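Local coordinates for protein nucleotidyltransferase (Thermus thermophilus HB8, PDB 1WWP) that is of unconfirmed function but, as an all-helical member of the nucleotidyltransferase substrate-binding family, probably works alongside a nucleotidyltransferase, at residues Glu93-Ala96 with Arg97-Arg101; Gln112-Gly115 with Arg116-Arg119; Lys10-Ala13 with Phe14-Asp17. All blocks are in the same frame, centred on the assembly; numbering follows the deposited sequence.

Interaction 1 of 3, residues Glu93-Ala96 with Arg97-Arg101; sequences EPLA and RAIFR
The first turns of helix 93-116, the C-terminal helix of this all-helical bundle, hold the contact between Glu93-Ala96 and Arg97-Arg101. Four successive i to i+4 backbone bonds define it: Arg97 N to Glu93 O, Ala98 N to Pro94 O, Ile99 N to Leu95 O and Phe100 N to Ala96 O. The third is the shortest, with Ile99 N 2.7 Å from Leu95 O, while Phe100 N reaches Ala96 O at 3.0 Å. Pro94 sits where a proline is easily tolerated, in the first turn, where its missing N-H costs the helix no bond.

On the exposed side Glu93 and Arg97 run side by side in the same direction. Their charged ends do not close into a salt bridge: Glu93 OE2 stays 4.1 Å from Arg97 NE, and the carboxylate and guanidinium planes are 61° apart. Arg23 of helix 20-49 lies near both, a weak long ion pair for Glu93 and a like charge for Arg97. Ala96 and Phe100 pack on that same helix. Ile99, which touches Asp83 of helix 71-86, has CG1 beside its own backbone N (chi1 -62°), and CG1 lies 3.6 Å from Leu95 CD2.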
loop_
_atom_site.group_PDB
_atom_site.type_symbol
_atom_site.label_atom_id
_atom_site.label_comp_id
_atom_site.label_asym_id
_atom_site.label_seq_id
_atom_site.Cartn_x
_atom_site.Cartn_y
_atom_site.Cartn_z
ATOM N N GLU A 93 5.637 -13.485 5.048
ATOM C CA GLU A 93 5.049 -14.447 4.123
ATOM C C GLU A 93 3.692 -14.932 4.604
ATOM O O GLU A 93 2.764 -15.077 3.809
ATOM C CB GLU A 93 5.972 -15.644 3.918
ATOM C CG GLU A 93 7.128 -15.375 2.983
ATOM C CD GLU A 93 7.664 -16.649 2.370
ATOM O OE1 GLU A 93 8.184 -17.498 3.125
ATOM O OE2 GLU A 93 7.555 -16.804 1.133
ATOM N N PRO A 94 3.558 -15.203 5.914
ATOM C CA PRO A 94 2.264 -15.666 6.422
ATOM C C PRO A 94 1.157 -14.710 5.974
ATOM O O PRO A 94 0.299 -15.070 5.164
ATOM C CB PRO A 94 2.468 -15.644 7.934
ATOM C CG PRO A 94 3.905 -16.004 8.070
ATOM C CD PRO A 94 4.558 -15.164 6.997
ATOM N N LEU A 95 1.199 -13.487 6.501
ATOM C CA LEU A 95 0.211 -12.464 6.167
ATOM C C LEU A 95 0.011 -12.377 4.660
ATOM O O LEU A 95 -1.091 -12.587 4.153
ATOM C CB LEU A 95 0.665 -11.095 6.684
ATOM C CG LEU A 95 -0.421 -10.214 7.305
ATOM C CD1 LEU A 95 -0.009 -8.763 7.167
ATOM C CD2 LEU A 95 -1.746 -10.440 6.617
ATOM N N ALA A 96 1.095 -12.062 3.958
ATOM C CA ALA A 96 1.078 -11.934 2.506
ATOM C C ALA A 96 0.333 -13.091 1.826
ATOM O O ALA A 96 -0.507 -12.863 0.955
ATOM C CB ALA A 96 2.509 -11.840 1.983
ATOM N N ARG A 97 0.644 -14.325 2.221
ATOM C CA ARG A 97 -0.015 -15.500 1.655
ATOM C C ARG A 97 -1.482 -15.524 2.074
ATOM O O ARG A 97 -2.351 -15.888 1.281
ATOM C CB ARG A 97 0.684 -16.784 2.121
ATOM C CG ARG A 97 2.037 -17.038 1.455
ATOM C CD ARG A 97 2.750 -18.232 2.081
ATOM N NE ARG A 97 3.921 -18.649 1.315
ATOM C CZ ARG A 97 3.864 -19.219 0.114
ATOM N NH1 ARG A 97 2.689 -19.440 -0.462
ATOM N NH2 ARG A 97 4.980 -19.574 -0.510
ATOM N N ALA A 98 -1.748 -15.133 3.320
ATOM C CA ALA A 98 -3.114 -15.086 3.850
ATOM C C ALA A 98 -3.961 -14.023 3.127
ATOM O O ALA A 98 -5.141 -14.244 2.855
ATOM C CB ALA A 98 -3.084 -14.803 5.350
ATOM N N ILE A 99 -3.370 -12.867 2.823
ATOM C CA ILE A 99 -4.114 -11.829 2.098
ATOM C C ILE A 99 -4.383 -12.349 0.686
ATOM O O ILE A 99 -5.503 -12.259 0.174
ATOM C CB ILE A 99 -3.312 -10.503 1.954
ATOM C CG1 ILE A 99 -3.002 -9.899 3.322
ATOM C CG2 ILE A 99 -4.125 -9.497 1.142
ATOM C CD1 ILE A 99 -4.224 -9.455 4.072
ATOM N N PHE A 100 -3.352 -12.904 0.057
ATOM C CA PHE A 100 -3.487 -13.416 -1.302
ATOM C C PHE A 100 -4.606 -14.442 -1.437
ATOM O O PHE A 100 -5.263 -14.509 -2.474
ATOM C CB PHE A 100 -2.177 -14.046 -1.785
ATOM C CG PHE A 100 -2.225 -14.490 -3.218
ATOM C CD1 PHE A 100 -2.161 -13.556 -4.251
ATOM C CD2 PHE A 100 -2.410 -15.830 -3.537
ATOM C CE1 PHE A 100 -2.288 -13.948 -5.576
ATOM C CE2 PHE A 100 -2.538 -16.234 -4.866
ATOM C CZ PHE A 100 -2.479 -15.292 -5.888
ATOM N N ARG A 101 -4.820 -15.241 -0.396
ATOM C CA ARG A 101 -5.868 -16.261 -0.426
ATOM C C ARG A 101 -7.263 -15.649 -0.490
ATOM O O ARG A 101 -8.213 -16.291 -0.944
ATOM C CB ARG A 101 -5.783 -17.166 0.806
ATOM C CG ARG A 101 -4.514 -18.003 0.907
ATOM C CD ARG A 101 -4.593 -18.980 2.081
ATOM N NE ARG A 101 -4.839 -18.293 3.349
ATOM C CZ ARG A 101 -5.002 -18.906 4.516
ATOM N NH1 ARG A 101 -4.948 -20.229 4.588
ATOM N NH2 ARG A 101 -5.216 -18.191 5.615
#

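Interaction 2 of 3, residues Gln112-Gly115 with Arg116-Arg119; sequences QVLG and RLRR
Leu117 N is shared by two carbonyls of the preceding turn, Val113 O at 3.2 Å and Leu114 O at 3.0 Å. The bond to Val113 O is the sounder, lying in the carbonyl plane with an N-H...O angle of 144°; the one to Leu114 O is more bent and weak. This forked bond marks the C-terminal end of helix 93-116, where i to i+4 bonding gives way to i to i+3. One residue earlier the helical bond is already stretched, with Arg116 N 3.4 Å from Gln112 O in a straight but weak bond.

Arg116 turns back along the helix. Its CG lies anti to the carbonyl carbon (chi1 -52°), which, with the chain extended to NE, carries the guanidinium back over the preceding turn, where one of its faces covers Gln112 O. The Gln112 amide is turned 71° from the guanidinium plane, and its OE1 remains 3.8 Å from Arg116 NH2. The stronger partner of that nitrogen is Glu73, which forms a salt bridge with it, while NH1 makes a weak bond to Leu68 O.

On the apolar side Leu114 and Leu117 cross at an angle, with Leu114 CD2 4.1 Å from Leu117 CD1, and Val113 CG1 is 4.4 Å from Leu117 CD2. Val113 and Leu114 also pack on Phe37 of helix 20-49, and Leu117 on Tyr44.

The charge of Arg116 is thus met by a carboxylate of helix 71-86 and not by the Gln112 amide beside it, and this pairing ties the last helical turn to the neighbouring helix by charge.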
loop_
_atom_site.group_PDB
_atom_site.type_symbol
_atom_site.label_atom_id
_atom_site.label_comp_id
_atom_site.label_asym_id
_atom_site.label_seq_id
_atom_site.Cartn_x
_atom_site.Cartn_y
_atom_site.Cartn_z
ATOM N N GLN A 112 -18.663 -7.687 -9.451
ATOM C CA GLN A 112 -20.114 -7.786 -9.413
ATOM C C GLN A 112 -20.774 -6.508 -8.925
ATOM O O GLN A 112 -21.815 -6.102 -9.443
ATOM C CB GLN A 112 -20.538 -8.947 -8.507
ATOM C CG GLN A 112 -20.341 -10.319 -9.113
ATOM C CD GLN A 112 -20.731 -11.422 -8.157
ATOM O OE1 GLN A 112 -21.788 -11.368 -7.529
ATOM N NE2 GLN A 112 -19.882 -12.437 -8.044
ATOM N N VAL A 113 -20.182 -5.870 -7.925
ATOM C CA VAL A 113 -20.783 -4.643 -7.418
ATOM C C VAL A 113 -20.679 -3.558 -8.467
ATOM O O VAL A 113 -21.657 -2.893 -8.760
ATOM C CB VAL A 113 -20.109 -4.170 -6.119
ATOM C CG1 VAL A 113 -20.798 -2.893 -5.603
ATOM C CG2 VAL A 113 -20.201 -5.266 -5.073
ATOM N N LEU A 114 -19.497 -3.388 -9.052
ATOM C CA LEU A 114 -19.320 -2.352 -10.064
ATOM C C LEU A 114 -20.352 -2.515 -11.172
ATOM O O LEU A 114 -20.901 -1.527 -11.671
ATOM C CB LEU A 114 -17.901 -2.400 -10.636
ATOM C CG LEU A 114 -16.812 -1.967 -9.651
ATOM C CD1 LEU A 114 -15.439 -2.106 -10.283
ATOM C CD2 LEU A 114 -17.071 -0.540 -9.220
ATOM N N GLY A 115 -20.621 -3.767 -11.539
ATOM C CA GLY A 115 -21.607 -4.043 -12.570
ATOM C C GLY A 115 -22.938 -3.376 -12.256
ATOM O O GLY A 115 -23.420 -2.541 -13.018
ATOM N N ARG A 116 -23.530 -3.739 -11.124
ATOM C CA ARG A 116 -24.802 -3.162 -10.715
ATOM C C ARG A 116 -24.796 -1.629 -10.727
ATOM O O ARG A 116 -25.830 -1.003 -10.952
ATOM C CB ARG A 116 -25.160 -3.641 -9.309
ATOM C CG ARG A 116 -25.104 -5.141 -9.127
ATOM C CD ARG A 116 -25.256 -5.514 -7.663
ATOM N NE ARG A 116 -24.840 -6.890 -7.434
ATOM C CZ ARG A 116 -24.360 -7.343 -6.280
ATOM N NH1 ARG A 116 -24.237 -6.531 -5.239
ATOM N NH2 ARG A 116 -23.980 -8.609 -6.176
ATOM N N LEU A 117 -23.637 -1.023 -10.488
ATOM C CA LEU A 117 -23.548 0.431 -10.443
ATOM C C LEU A 117 -23.787 1.151 -11.769
ATOM O O LEU A 117 -23.740 2.379 -11.819
ATOM C CB LEU A 117 -22.188 0.860 -9.878
ATOM C CG LEU A 117 -21.770 0.343 -8.497
ATOM C CD1 LEU A 117 -20.594 1.168 -7.996
ATOM C CD2 LEU A 117 -22.930 0.456 -7.514
ATOM N N ARG A 118 -24.062 0.396 -12.829
ATOM C CA ARG A 118 -24.286 0.967 -14.160
ATOM C C ARG A 118 -25.476 1.922 -14.297
ATOM O O ARG A 118 -25.940 2.161 -15.411
ATOM C CB ARG A 118 -24.426 -0.158 -15.193
ATOM C CG ARG A 118 -23.210 -1.066 -15.270
ATOM C CD ARG A 118 -23.363 -2.166 -16.313
ATOM N NE ARG A 118 -22.283 -3.147 -16.216
ATOM C CZ ARG A 118 -22.023 -4.076 -17.130
ATOM N NH1 ARG A 118 -22.763 -4.161 -18.229
ATOM N NH2 ARG A 118 -21.021 -4.926 -16.946
ATOM N N ARG A 119 -25.944 2.463 -13.169
ATOM C CA ARG A 119 -27.076 3.406 -13.098
ATOM C C ARG A 119 -28.191 2.863 -12.210
ATOM O O ARG A 119 -28.576 3.570 -11.256
ATOM C CB ARG A 119 -27.642 3.725 -14.492
ATOM C CG ARG A 119 -28.957 4.505 -14.502
ATOM C CD ARG A 119 -28.835 5.872 -13.844
ATOM N NE ARG A 119 -30.089 6.621 -13.938
ATOM C CZ ARG A 119 -30.291 7.823 -13.405
ATOM N NH1 ARG A 119 -29.323 8.428 -12.732
ATOM N NH2 ARG A 119 -31.465 8.422 -13.547
ATOM O OXT ARG A 119 -28.669 1.742 -12.481
#

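Interaction 3 of 3, residues Lys10-Ala13 with Phe14-Asp17; sequences KELA and FLED
The Phe14 ring is met at its edge, in plane, by CD of Lys10, one turn back in the chain, near the C-terminal end of helix 2-13, ahead of the loop to helix 20-49. The aliphatic part of Lys10 runs beside the ring in the same direction, and its closest approach is Lys10 CG to Phe14 CE2 at 3.5 Å. Near the root of the ring, Lys10 O comes within 3.2 Å of Phe14 CD2 from an oblique direction. Phe14 CG stands beside its own backbone N (chi1 -58°), which lays the ring back along the last helical turn. Pro104, Ala107 and Arg108 of helix 93-116 also touch Phe14, placing the ring between two helices of the bundle.

The ammonium of Lys10 makes its salt bridge with Glu111, also on helix 93-116. A bend at the third torsion (chi3 -68°) takes the end of the lysine away from the phenylalanine, so the residue presents carbon to the ring and charge to the carboxylate.

Where the chain leaves the helix a single backbone hydrogen bond joins the two segments: Leu15 N to Leu12 O, 3.2 Å. The N-H points well at the oxygen, but the nitrogen stands above the carbonyl plane, 57° out of it. Leu12 and Leu15 lie side by side. Leu12 also packs on Ala25 and Ala26 of helix 20-49 and on Val21 of the second subunit, while on the loop side its CD2 meets Leu15 CD1 at 3.6 Å.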
loop_
_atom_site.group_PDB
_atom_site.type_symbol
_atom_site.label_atom_id
_atom_site.label_comp_id
_atom_site.label_asym_id
_atom_site.label_seq_id
_atom_site.Cartn_x
_atom_site.Cartn_y
_atom_site.Cartn_z
ATOM N N LYS A 10 -7.175 -8.998 -11.445
ATOM C CA LYS A 10 -7.595 -10.335 -11.847
ATOM C C LYS A 10 -6.499 -11.112 -12.569
ATOM O O LYS A 10 -6.477 -12.341 -12.528
ATOM C CB LYS A 10 -8.866 -10.257 -12.695
ATOM C CG LYS A 10 -10.081 -9.861 -11.868
ATOM C CD LYS A 10 -11.381 -9.935 -12.649
ATOM C CE LYS A 10 -11.451 -8.878 -13.739
ATOM N NZ LYS A 10 -12.749 -8.954 -14.468
ATOM N N GLU A 11 -5.581 -10.393 -13.210
ATOM C CA GLU A 11 -4.469 -11.032 -13.896
ATOM C C GLU A 11 -3.659 -11.876 -12.913
ATOM O O GLU A 11 -3.122 -12.919 -13.277
ATOM C CB GLU A 11 -3.525 -9.989 -14.494
ATOM C CG GLU A 11 -4.093 -9.154 -15.623
ATOM C CD GLU A 11 -3.021 -8.311 -16.295
ATOM O OE1 GLU A 11 -2.020 -8.896 -16.754
ATOM O OE2 GLU A 11 -3.174 -7.072 -16.372
ATOM N N LEU A 12 -3.578 -11.426 -11.666
ATOM C CA LEU A 12 -2.772 -12.116 -10.667
ATOM C C LEU A 12 -3.539 -12.754 -9.519
ATOM O O LEU A 12 -3.073 -13.722 -8.930
ATOM C CB LEU A 12 -1.758 -11.138 -10.077
ATOM C CG LEU A 12 -0.771 -10.439 -11.012
ATOM C CD1 LEU A 12 -0.157 -9.230 -10.305
ATOM C CD2 LEU A 12 0.301 -11.412 -11.438
ATOM N N ALA A 13 -4.706 -12.208 -9.195
ATOM C CA ALA A 13 -5.493 -12.719 -8.072
ATOM C C ALA A 13 -5.941 -14.175 -8.198
ATOM O O ALA A 13 -6.209 -14.833 -7.193
ATOM C CB ALA A 13 -6.701 -11.823 -7.844
ATOM N N PHE A 14 -6.006 -14.682 -9.424
ATOM C CA PHE A 14 -6.452 -16.053 -9.651
ATOM C C PHE A 14 -5.329 -17.036 -9.921
ATOM O O PHE A 14 -5.557 -18.128 -10.441
ATOM C CB PHE A 14 -7.473 -16.065 -10.786
ATOM C CG PHE A 14 -8.659 -15.191 -10.514
ATOM C CD1 PHE A 14 -9.493 -15.456 -9.431
ATOM C CD2 PHE A 14 -8.924 -14.077 -11.306
ATOM C CE1 PHE A 14 -10.573 -14.628 -9.139
ATOM C CE2 PHE A 14 -10.007 -13.241 -11.020
ATOM C CZ PHE A 14 -10.830 -13.523 -9.932
ATOM N N LEU A 15 -4.115 -16.653 -9.541
ATOM C CA LEU A 15 -2.959 -17.511 -9.731
ATOM C C LEU A 15 -2.930 -18.559 -8.634
ATOM O O LEU A 15 -2.974 -18.234 -7.447
ATOM C CB LEU A 15 -1.670 -16.681 -9.702
ATOM C CG LEU A 15 -1.523 -15.698 -10.866
ATOM C CD1 LEU A 15 -0.213 -14.945 -10.746
ATOM C CD2 LEU A 15 -1.575 -16.468 -12.178
ATOM N N GLU A 16 -2.851 -19.821 -9.041
ATOM C CA GLU A 16 -2.827 -20.934 -8.104
ATOM C C GLU A 16 -1.596 -20.935 -7.191
ATOM O O GLU A 16 -1.727 -21.041 -5.976
ATOM C CB GLU A 16 -2.912 -22.250 -8.880
ATOM C CG GLU A 16 -3.054 -23.490 -8.010
ATOM C CD GLU A 16 -3.256 -24.752 -8.833
ATOM O OE1 GLU A 16 -2.361 -25.093 -9.638
ATOM O OE2 GLU A 16 -4.313 -25.402 -8.676
ATOM N N ASP A 17 -0.403 -20.823 -7.771
ATOM C CA ASP A 17 0.831 -20.816 -6.978
ATOM C C ASP A 17 1.731 -19.660 -7.423
ATOM O O ASP A 17 2.673 -19.851 -8.190
ATOM C CB ASP A 17 1.573 -22.144 -7.144
ATOM C CG ASP A 17 2.869 -22.196 -6.351
ATOM O OD1 ASP A 17 3.579 -23.220 -6.447
ATOM O OD2 ASP A 17 3.175 -21.217 -5.635
#

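From the N terminus, interaction 3 comes first, where helix 2-13 passes into the loop before helix 20-49. Interactions 1 and 2 follow much later, at the start and the end of helix 93-116, with centres about 28 Å apart on opposite sides of the chain's centre. All three are local and in series; none nests in or crosses another, and none closes a long loop. Interactions 1 and 3 nevertheless touch through Phe100, whose CE2 lies 3.3 Å from Leu15 O, so the start of the last helix packs against the end of the first and the loop that follows it. Interaction 2 stays apart, its nearest atoms about 8 Å from interaction 3. Helix 20-49 packs against all three.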